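PDB 2YXL: 450aa long hypothetical fmu protein, which probably transfers a methyl group from S-adenosylmethionine to carbon 5 of a cytosine in RNA, as in the RsmB/NOP family of class I methyltransferases. Local coordinates for residues Lys321-Ile326 with Ala376-Pro381; Val334-Pro339 with Glu370-Ala375; Gln366-Leu371 with Glu398-Trp403. One frame throughout, in Å; residues are numbered along the deposited sequence.

Overall arrangement
All three contacts lie in the class I, Rossmann-like methyltransferase domain and gather round helix 361-376. Contact 2 sets that helix against strand 331-337 of the central sheet, contact 3 sets it beside helix 398-407, and contact 1 joins the turn just after it to the loop that precedes strand 331-337. Along the chain the order is 321-326, 334-339, the helix with its following turn, then 398-403. Contacts 2 and 3 share E370 and L371, and their centres are about 9 Å apart; those of contacts 1 and 2 are about 11 Å apart, and of 1 and 3 about 17 Å. Sinefungin touches the helix through L367 and L371, so the packing borders the cofactor site.

Contact 1: residues Lys321-Ile326 with Ala376-Pro381; sequences KAPEII and ARLVKP
P323 meets both R377 and L378 where, in the class I methyltransferase fold, the loop before strand 331-337 packs on the turn leaving helix 361-376; P323 and L378 are buried, and R377 closes the edge. The CA atoms of P323 and L378 are 6.3 Å apart, the nearest such pair across the two segments. Followed outward, R377 starts with CB against P323 CG at 3.6 Å. Its CG and CD serve as a linker to the bend at chi3 (70°), and NE has a long, weak ion pair with E328. The bend brings the guanidinium back over the proline ring: P323 CG lies 3.8 Å from R377 CZ, directly above the centre of the guanidinium plane. NH1 meets CG and CD of the proline, while NH2 is near CB. The contact is therefore one of a flat cation lying over an aliphatic ring, with the two side chains crossing at about a right angle. L378 packs on the A322-P323 link, a cis peptide, and on I326. Its CD1 approaches the backbone O of A322, and CD2 comes to 3.7 Å from P323 N. Beyond the two segments, I326 also touches Y288 and F290 of strand 286-290, and L378 touches L266. A chi1 of 55° swings the longer branch of I326 toward the leucine, and its CD1 ends 3.8 Å from L378 CD2.

Contact 2: residues Val334-Pro339 with Glu370-Ala375; sequences VLLDAP and ELLESA. With SFG (sinefungin), chain B.
L336 and L371 cross at about a right angle, the strand leucine presenting both methyls to the helix. L336 CD2 lies 3.8 Å from L371 CB and is also close to the backbone C of L371 and N of L372, so this methyl rests on the helix backbone as well as on its side chains. The extended chi1 of L336 (180°) carries CG and both methyls out to that turn of the helix. On a further side CD2 meets L372 CD1 at 3.8 Å, and it has a looser contact with A375 CB. With only an alanine here, the L371-L372 peptide would probably lose the methyl that covers it, and L372 CD1 its partner on segment 334-339. One turn further along the helix, V334 CG1 faces A375 CB at 4.3 Å. This is the packing of a Rossmann-like methyltransferase domain, in which strand 331-337 of the central sheet is covered by helix 361-376; the axes of strand 334-337 and helix 370-375 come within 9.6 Å and run antiparallel (175°). Past the strand, P339 and L371 reach toward each other tip to tip, P339 CD to L371 CD1 at 3.7 Å. Both also border the bound sinefungin. The proline ring puts CG 3.4 Å from C8 of the adenine, while the second methyl of L371, CD2, is nearest the ligand at N6. D337, the centre of an inverse gamma turn, takes no part in the helix packing and turns its carboxylate to the ligand: the alpha-amino group, sinefungin N, donates a hydrogen bond to D337 OD2 at 2.7 Å. K273 forms a salt bridge to the same OD2, and T388 OG1 is hydrogen-bonded to OD1, so both carboxylate oxygens are engaged.

Contact 3: residues Gln366-Leu371 with Glu398-Trp403; sequences QLQREL and EKNIRW
Helices 366-371 and 398-403 run in roughly the same direction, their axes 10.4 Å apart at closest approach and crossing at -37°, with R369 and N400 the nearest pair by CA. R369 carries most of the contact. Its chain stays extended from CG to NE, laying the aliphatic part across W403: CD stands over the six-membered ring, 4.0 Å from its centroid, in a CH-pi contact. Further out, CZ lies over the five-membered ring in a cation-pi interaction, the guanidinium and indole planes being only 26° apart. In the class I methyltransferase domain this pairing joins helix 361-376 to helix 398-407. The guanidinium edge is held too: R369 NE donates to N400 OD1 at 3.1 Å, with an N-H...O angle of 160°. That oxygen lies near the guanidinium plane, whereas the donor is tilted from the carbonyl plane of the amide. At the same edge K399 CE approaches NH1, and the like charges R369 NH1 and K399 NZ come within 4.3 Å; K399 NZ has a long, weak ion pair with E395. Q368 OE1 approaches N400 ND2 at 2.8 Å, too bent for a hydrogen bond, the amide planes nearly perpendicular. Q368 NE2 is hydrogen-bonded to P339 O and E396 OE1.

Contact 1: residues Lys321-Ile326 with Ala376-Pro381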
loop_
_atom_site.group_PDB
_atom_site.type_symbol
_atom_site.label_atom_id
_atom_site.label_comp_id
_atom_site.label_asym_id
_atom_site.label_seq_id
_atom_site.Cartn_x
_atom_site.Cartn_y
_atom_site.Cartn_z
ATOM N N LYS A 321 14.960 -2.834 -20.912
ATOM C CA LYS A 321 15.329 -2.056 -22.094
ATOM C C LYS A 321 15.598 -0.625 -21.625
ATOM O O LYS A 321 15.094 -0.213 -20.577
ATOM C CB LYS A 321 14.209 -2.080 -23.139
ATOM C CG LYS A 321 13.732 -3.476 -23.525
ATOM C CD LYS A 321 12.510 -3.413 -24.430
ATOM C CE LYS A 321 11.741 -4.728 -24.429
ATOM N NZ LYS A 321 12.514 -5.855 -25.024
ATOM N N ALA A 322 16.367 0.131 -22.408
ATOM C CA ALA A 322 16.965 1.399 -21.960
ATOM C C ALA A 322 18.011 1.076 -20.894
ATOM O O ALA A 322 17.658 0.830 -19.736
ATOM C CB ALA A 322 15.914 2.375 -21.433
ATOM N N PRO A 323 19.308 1.073 -21.272
ATOM C CA PRO A 323 19.971 1.504 -22.516
ATOM C C PRO A 323 19.355 1.020 -23.831
ATOM O O PRO A 323 18.522 0.113 -23.837
ATOM C CB PRO A 323 21.384 0.936 -22.366
ATOM C CG PRO A 323 21.606 0.902 -20.913
ATOM C CD PRO A 323 20.286 0.527 -20.312
ATOM N N GLU A 324 19.805 1.622 -24.933
ATOM C CA GLU A 324 19.239 1.440 -26.289
ATOM C C GLU A 324 17.715 1.644 -26.414
ATOM O O GLU A 324 17.042 0.974 -27.202
ATOM C CB GLU A 324 19.748 0.166 -27.015
ATOM C CG GLU A 324 20.082 -1.065 -26.159
ATOM C CD GLU A 324 18.872 -1.927 -25.823
ATOM O OE1 GLU A 324 17.793 -1.732 -26.424
ATOM O OE2 GLU A 324 19.002 -2.808 -24.948
ATOM N N ILE A 325 17.197 2.582 -25.623
ATOM C CA ILE A 325 15.867 3.163 -25.820
ATOM C C ILE A 325 16.012 4.675 -25.668
ATOM O O ILE A 325 15.491 5.446 -26.479
ATOM C CB ILE A 325 14.810 2.619 -24.812
ATOM C CG1 ILE A 325 14.483 1.137 -25.075
ATOM C CG2 ILE A 325 13.537 3.482 -24.812
ATOM C CD1 ILE A 325 13.726 0.839 -26.375
ATOM N N ILE A 326 16.735 5.084 -24.628
ATOM C CA ILE A 326 16.995 6.497 -24.352
ATOM C C ILE A 326 18.491 6.819 -24.400
ATOM O O ILE A 326 18.880 7.987 -24.478
ATOM C CB ILE A 326 16.394 6.944 -22.991
ATOM C CG1 ILE A 326 16.894 6.049 -21.849
ATOM C CG2 ILE A 326 14.865 6.954 -23.062
ATOM C CD1 ILE A 326 16.742 6.659 -20.467
ATOM N N ALA A 376 22.291 0.738 -13.638
ATOM C CA ALA A 376 23.735 0.985 -13.597
ATOM C C ALA A 376 24.255 1.589 -14.890
ATOM O O ALA A 376 25.013 2.560 -14.870
ATOM C CB ALA A 376 24.483 -0.302 -13.291
ATOM N N ARG A 377 23.828 1.012 -16.008
ATOM C CA ARG A 377 24.320 1.397 -17.328
ATOM C C ARG A 377 23.737 2.725 -17.829
ATOM O O ARG A 377 24.219 3.281 -18.817
ATOM C CB ARG A 377 24.077 0.260 -18.329
ATOM C CG ARG A 377 24.979 -0.956 -18.105
ATOM C CD ARG A 377 24.369 -2.261 -18.614
ATOM N NE ARG A 377 24.298 -2.330 -20.075
ATOM C CZ ARG A 377 23.192 -2.595 -20.767
ATOM N NH1 ARG A 377 22.044 -2.835 -20.142
ATOM N NH2 ARG A 377 23.235 -2.631 -22.092
ATOM N N LEU A 378 22.715 3.231 -17.137
ATOM C CA LEU A 378 22.106 4.523 -17.467
ATOM C C LEU A 378 22.812 5.705 -16.797
ATOM O O LEU A 378 22.725 6.841 -17.271
ATOM C CB LEU A 378 20.618 4.537 -17.105
ATOM C CG LEU A 378 19.629 3.708 -17.929
ATOM C CD1 LEU A 378 18.290 3.663 -17.216
ATOM C CD2 LEU A 378 19.459 4.257 -19.335
ATOM N N VAL A 379 23.515 5.424 -15.702
ATOM C CA VAL A 379 24.151 6.454 -14.879
ATOM C C VAL A 379 25.422 7.009 -15.525
ATOM O O VAL A 379 26.273 6.249 -15.988
ATOM C CB VAL A 379 24.493 5.913 -13.463
ATOM C CG1 VAL A 379 24.916 7.041 -12.539
ATOM C CG2 VAL A 379 23.309 5.179 -12.864
ATOM N N LYS A 380 25.531 8.338 -15.548
ATOM C CA LYS A 380 26.748 9.034 -15.970
ATOM C C LYS A 380 27.872 8.798 -14.953
ATOM O O LYS A 380 27.590 8.525 -13.785
ATOM C CB LYS A 380 26.485 10.539 -16.101
ATOM C CG LYS A 380 25.529 10.928 -17.214
ATOM C CD LYS A 380 25.323 12.432 -17.244
ATOM C CE LYS A 380 24.300 12.833 -18.292
ATOM N NZ LYS A 380 24.167 14.312 -18.402
ATOM N N PRO A 381 29.146 8.889 -15.391
ATOM C CA PRO A 381 30.288 8.750 -14.476
ATOM C C PRO A 381 30.143 9.535 -13.163
ATOM O O PRO A 381 30.415 8.990 -12.092
ATOM C CB PRO A 381 31.457 9.286 -15.301
ATOM C CG PRO A 381 31.090 8.950 -16.697
ATOM C CD PRO A 381 29.594 9.096 -16.784
#

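Contact 2: residues Val334-Pro339 with Glu370-Ala375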
loop_
_atom_site.group_PDB
_atom_site.type_symbol
_atom_site.label_atom_id
_atom_site.label_comp_id
_atom_site.label_asym_id
_atom_site.label_seq_id
_atom_site.Cartn_x
_atom_site.Cartn_y
_atom_site.Cartn_z
ATOM N N VAL A 334 19.370 8.417 -11.510
ATOM C CA VAL A 334 18.244 7.518 -11.723
ATOM C C VAL A 334 17.658 7.048 -10.394
ATOM O O VAL A 334 18.389 6.729 -9.452
ATOM C CB VAL A 334 18.623 6.302 -12.629
ATOM C CG1 VAL A 334 19.822 5.556 -12.074
ATOM C CG2 VAL A 334 17.440 5.350 -12.818
ATOM N N LEU A 335 16.332 7.029 -10.332
ATOM C CA LEU A 335 15.618 6.442 -9.216
ATOM C C LEU A 335 15.051 5.093 -9.633
ATOM O O LEU A 335 14.318 4.992 -10.623
ATOM C CB LEU A 335 14.492 7.369 -8.742
ATOM C CG LEU A 335 13.452 6.798 -7.770
ATOM C CD1 LEU A 335 14.042 6.563 -6.386
ATOM C CD2 LEU A 335 12.239 7.709 -7.694
ATOM N N LEU A 336 15.414 4.057 -8.886
ATOM C CA LEU A 336 14.787 2.757 -9.042
ATOM C C LEU A 336 13.973 2.430 -7.793
ATOM O O LEU A 336 14.476 1.833 -6.834
ATOM C CB LEU A 336 15.818 1.662 -9.364
ATOM C CG LEU A 336 15.343 0.211 -9.555
ATOM C CD1 LEU A 336 14.140 0.096 -10.493
ATOM C CD2 LEU A 336 16.485 -0.669 -10.045
ATOM N N ASP A 337 12.715 2.860 -7.805
ATOM C CA ASP A 337 11.766 2.467 -6.781
ATOM C C ASP A 337 11.180 1.144 -7.247
ATOM O O ASP A 337 10.112 1.093 -7.863
ATOM C CB ASP A 337 10.689 3.538 -6.582
ATOM C CG ASP A 337 9.728 3.197 -5.458
ATOM O OD1 ASP A 337 10.179 2.689 -4.406
ATOM O OD2 ASP A 337 8.514 3.443 -5.622
ATOM N N ALA A 338 11.915 0.078 -6.945
ATOM C CA ALA A 338 11.726 -1.228 -7.569
ATOM C C ALA A 338 10.404 -1.886 -7.217
ATOM O O ALA A 338 9.942 -1.776 -6.082
ATOM C CB ALA A 338 12.885 -2.148 -7.204
ATOM N N PRO A 339 9.786 -2.576 -8.196
ATOM C CA PRO A 339 8.659 -3.439 -7.870
ATOM C C PRO A 339 9.116 -4.443 -6.822
ATOM O O PRO A 339 10.224 -4.977 -6.923
ATOM C CB PRO A 339 8.352 -4.144 -9.200
ATOM C CG PRO A 339 9.562 -3.935 -10.048
ATOM C CD PRO A 339 10.090 -2.605 -9.637
ATOM N N GLU A 370 17.956 -7.301 -12.317
ATOM C CA GLU A 370 18.052 -7.002 -13.752
ATOM C C GLU A 370 17.597 -5.581 -14.101
ATOM O O GLU A 370 18.014 -5.022 -15.115
ATOM C CB GLU A 370 17.360 -8.070 -14.621
ATOM C CG GLU A 370 15.858 -8.224 -14.419
ATOM C CD GLU A 370 15.313 -9.526 -14.990
ATOM O OE1 GLU A 370 16.053 -10.533 -15.019
ATOM O OE2 GLU A 370 14.132 -9.545 -15.402
ATOM N N LEU A 371 16.755 -4.998 -13.252
ATOM C CA LEU A 371 16.451 -3.570 -13.348
ATOM C C LEU A 371 17.640 -2.760 -12.829
ATOM O O LEU A 371 17.974 -1.704 -13.377
ATOM C CB LEU A 371 15.175 -3.221 -12.578
ATOM C CG LEU A 371 13.838 -3.763 -13.096
ATOM C CD1 LEU A 371 12.741 -3.501 -12.076
ATOM C CD2 LEU A 371 13.463 -3.169 -14.446
ATOM N N LEU A 372 18.281 -3.285 -11.785
ATOM C CA LEU A 372 19.460 -2.677 -11.171
ATOM C C LEU A 372 20.639 -2.623 -12.139
ATOM O O LEU A 372 21.365 -1.624 -12.183
ATOM C CB LEU A 372 19.837 -3.452 -9.903
ATOM C CG LEU A 372 20.469 -2.771 -8.688
ATOM C CD1 LEU A 372 19.880 -1.390 -8.407
ATOM C CD2 LEU A 372 20.321 -3.681 -7.472
ATOM N N GLU A 373 20.819 -3.697 -12.912
ATOM C CA GLU A 373 21.842 -3.750 -13.957
ATOM C C GLU A 373 21.498 -2.792 -15.096
ATOM O O GLU A 373 22.387 -2.177 -15.691
ATOM C CB GLU A 373 22.008 -5.178 -14.495
ATOM C CG GLU A 373 23.257 -5.382 -15.357
ATOM C CD GLU A 373 23.240 -6.677 -16.158
ATOM O OE1 GLU A 373 22.566 -7.644 -15.741
ATOM O OE2 GLU A 373 23.918 -6.730 -17.211
ATOM N N SER A 374 20.205 -2.677 -15.394
ATOM C CA SER A 374 19.713 -1.723 -16.383
ATOM C C SER A 374 19.899 -0.281 -15.896
ATOM O O SER A 374 20.196 0.613 -16.693
ATOM C CB SER A 374 18.242 -1.998 -16.710
ATOM O OG SER A 374 17.800 -1.188 -17.846
ATOM N N ALA A 375 19.734 -0.070 -14.590
ATOM C CA ALA A 375 19.938 1.242 -13.973
ATOM C C ALA A 375 21.405 1.660 -14.020
ATOM O O ALA A 375 21.718 2.788 -14.406
ATOM C CB ALA A 375 19.425 1.249 -12.529
HETATM N N SFG B . 7.699 4.579 -7.946
HETATM C CA SFG B . 6.230 4.466 -7.990
HETATM C C SFG B . 5.585 5.624 -7.200
HETATM O O SFG B . 4.413 5.938 -7.497
HETATM O OXT SFG B . 6.279 6.182 -6.324
HETATM C CB SFG B . 5.785 3.094 -7.446
HETATM C CG SFG B . 6.281 1.950 -8.351
HETATM C CD SFG B . 5.786 0.568 -7.896
HETATM N NE SFG B . 6.345 0.280 -6.567
HETATM C "C5'" SFG B . 6.246 -0.563 -8.843
HETATM C "C4'" SFG B . 5.918 -0.324 -10.339
HETATM O "O4'" SFG B . 6.927 -1.041 -11.088
HETATM C "C3'" SFG B . 4.571 -0.915 -10.794
HETATM O "O3'" SFG B . 3.759 0.141 -11.325
HETATM C "C2'" SFG B . 4.946 -1.918 -11.895
HETATM O "O2'" SFG B . 4.023 -1.859 -12.990
HETATM C "C1'" SFG B . 6.305 -1.389 -12.340
HETATM N N9 SFG B . 7.172 -2.388 -13.029
HETATM C C8 SFG B . 7.384 -3.653 -12.657
HETATM N N7 SFG B . 8.229 -4.236 -13.509
HETATM C C5 SFG B . 8.559 -3.338 -14.432
HETATM C C6 SFG B . 9.385 -3.363 -15.553
HETATM N N6 SFG B . 10.047 -4.469 -15.886
HETATM N N1 SFG B . 9.505 -2.251 -16.299
HETATM C C2 SFG B . 8.851 -1.142 -15.978
HETATM N N3 SFG B . 8.056 -1.086 -14.916
HETATM C C4 SFG B . 7.891 -2.162 -14.127
#

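Contact 3: residues Gln366-Leu371 with Glu398-Trp403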
loop_
_atom_site.group_PDB
_atom_site.type_symbol
_atom_site.label_atom_id
_atom_site.label_comp_id
_atom_site.label_asym_id
_atom_site.label_seq_id
_atom_site.Cartn_x
_atom_site.Cartn_y
_atom_site.Cartn_z
ATOM N N GLN A 366 15.073 -11.297 -8.249
ATOM C CA GLN A 366 15.723 -11.426 -9.560
ATOM C C GLN A 366 15.357 -10.269 -10.493
ATOM O O GLN A 366 16.216 -9.767 -11.224
ATOM C CB GLN A 366 15.399 -12.780 -10.218
ATOM C CG GLN A 366 16.262 -13.110 -11.448
ATOM C CD GLN A 366 15.905 -14.440 -12.111
ATOM O OE1 GLN A 366 16.769 -15.294 -12.316
ATOM N NE2 GLN A 366 14.632 -14.615 -12.456
ATOM N N LEU A 367 14.091 -9.849 -10.463
ATOM C CA LEU A 367 13.626 -8.728 -11.288
ATOM C C LEU A 367 14.295 -7.415 -10.887
ATOM O O LEU A 367 14.627 -6.595 -11.746
ATOM C CB LEU A 367 12.097 -8.592 -11.242
ATOM C CG LEU A 367 11.441 -7.451 -12.040
ATOM C CD1 LEU A 367 11.756 -7.524 -13.540
ATOM C CD2 LEU A 367 9.939 -7.427 -11.814
ATOM N N GLN A 368 14.496 -7.230 -9.585
ATOM C CA GLN A 368 15.174 -6.046 -9.060
ATOM C C GLN A 368 16.629 -5.982 -9.527
ATOM O O GLN A 368 17.125 -4.910 -9.883
ATOM C CB GLN A 368 15.085 -6.011 -7.531
ATOM C CG GLN A 368 13.669 -5.757 -7.001
ATOM C CD GLN A 368 13.403 -6.386 -5.640
ATOM O OE1 GLN A 368 14.320 -6.827 -4.947
ATOM N NE2 GLN A 368 12.134 -6.434 -5.254
ATOM N N ARG A 369 17.295 -7.136 -9.543
ATOM C CA ARG A 369 18.690 -7.228 -9.990
ATOM C C ARG A 369 18.877 -6.861 -11.460
ATOM O O ARG A 369 19.843 -6.181 -11.807
ATOM C CB ARG A 369 19.272 -8.617 -9.712
ATOM C CG ARG A 369 19.503 -8.919 -8.236
ATOM C CD ARG A 369 20.268 -10.221 -8.066
ATOM N NE ARG A 369 20.075 -10.814 -6.744
ATOM C CZ ARG A 369 20.622 -11.960 -6.343
ATOM N NH1 ARG A 369 20.380 -12.416 -5.122
ATOM N NH2 ARG A 369 21.414 -12.652 -7.155
ATOM N N GLU A 370 17.956 -7.301 -12.317
ATOM C CA GLU A 370 18.052 -7.002 -13.752
ATOM C C GLU A 370 17.597 -5.581 -14.101
ATOM O O GLU A 370 18.014 -5.022 -15.115
ATOM C CB GLU A 370 17.360 -8.070 -14.621
ATOM C CG GLU A 370 15.858 -8.224 -14.419
ATOM C CD GLU A 370 15.313 -9.526 -14.990
ATOM O OE1 GLU A 370 16.053 -10.533 -15.019
ATOM O OE2 GLU A 370 14.132 -9.545 -15.402
ATOM N N LEU A 371 16.755 -4.998 -13.252
ATOM C CA LEU A 371 16.451 -3.570 -13.348
ATOM C C LEU A 371 17.640 -2.760 -12.829
ATOM O O LEU A 371 17.974 -1.704 -13.377
ATOM C CB LEU A 371 15.175 -3.221 -12.578
ATOM C CG LEU A 371 13.838 -3.763 -13.096
ATOM C CD1 LEU A 371 12.741 -3.501 -12.076
ATOM C CD2 LEU A 371 13.463 -3.169 -14.446
ATOM N N GLU A 398 19.353 -5.484 1.238
ATOM C CA GLU A 398 20.794 -5.555 1.511
ATOM C C GLU A 398 21.512 -6.600 0.655
ATOM O O GLU A 398 22.652 -6.390 0.236
ATOM C CB GLU A 398 21.061 -5.816 2.999
ATOM C CG GLU A 398 20.834 -4.604 3.910
ATOM C CD GLU A 398 19.396 -4.468 4.406
ATOM O OE1 GLU A 398 19.155 -3.622 5.293
ATOM O OE2 GLU A 398 18.508 -5.200 3.923
ATOM N N LYS A 399 20.830 -7.714 0.400
ATOM C CA LYS A 399 21.342 -8.787 -0.451
ATOM C C LYS A 399 21.529 -8.311 -1.893
ATOM O O LYS A 399 22.552 -8.598 -2.514
ATOM C CB LYS A 399 20.396 -9.990 -0.398
ATOM C CG LYS A 399 20.790 -11.177 -1.260
ATOM C CD LYS A 399 19.647 -12.175 -1.307
ATOM C CE LYS A 399 20.075 -13.516 -1.864
ATOM N NZ LYS A 399 19.046 -14.556 -1.588
ATOM N N ASN A 400 20.544 -7.576 -2.409
ATOM C CA ASN A 400 20.597 -7.037 -3.769
ATOM C C ASN A 400 21.648 -5.944 -3.973
ATOM O O ASN A 400 22.117 -5.730 -5.095
ATOM C CB ASN A 400 19.221 -6.526 -4.204
ATOM C CG ASN A 400 18.321 -7.629 -4.732
ATOM O OD1 ASN A 400 18.743 -8.777 -4.898
ATOM N ND2 ASN A 400 17.073 -7.280 -5.014
ATOM N N ILE A 401 22.012 -5.254 -2.894
ATOM C CA ILE A 401 23.033 -4.204 -2.953
ATOM C C ILE A 401 24.443 -4.791 -2.844
ATOM O O ILE A 401 25.346 -4.365 -3.565
ATOM C CB ILE A 401 22.782 -3.082 -1.898
ATOM C CG1 ILE A 401 21.421 -2.413 -2.135
ATOM C CG2 ILE A 401 23.902 -2.033 -1.906
ATOM C CD1 ILE A 401 21.180 -1.915 -3.568
ATOM N N ARG A 402 24.619 -5.770 -1.957
ATOM C CA ARG A 402 25.889 -6.492 -1.838
ATOM C C ARG A 402 26.274 -7.157 -3.156
ATOM O O ARG A 402 27.447 -7.173 -3.528
ATOM C CB ARG A 402 25.833 -7.537 -0.721
ATOM C CG ARG A 402 26.015 -6.968 0.675
ATOM C CD ARG A 402 26.312 -8.070 1.682
ATOM N NE ARG A 402 26.147 -7.612 3.060
ATOM C CZ ARG A 402 24.999 -7.644 3.733
ATOM N NH1 ARG A 402 24.949 -7.202 4.983
ATOM N NH2 ARG A 402 23.896 -8.115 3.161
ATOM N N TRP A 403 25.274 -7.697 -3.855
ATOM C CA TRP A 403 25.460 -8.253 -5.191
ATOM C C TRP A 403 25.880 -7.167 -6.179
ATOM O O TRP A 403 26.802 -7.366 -6.974
ATOM C CB TRP A 403 24.179 -8.944 -5.678
ATOM C CG TRP A 403 24.235 -9.350 -7.125
ATOM C CD1 TRP A 403 24.779 -10.493 -7.637
ATOM C CD2 TRP A 403 23.740 -8.604 -8.246
ATOM N NE1 TRP A 403 24.651 -10.509 -9.005
ATOM C CE2 TRP A 403 24.018 -9.362 -9.407
ATOM C CE3 TRP A 403 23.089 -7.368 -8.383
ATOM C CZ2 TRP A 403 23.665 -8.928 -10.690
ATOM C CZ3 TRP A 403 22.739 -6.935 -9.661
ATOM C CH2 TRP A 403 23.030 -7.715 -10.797
#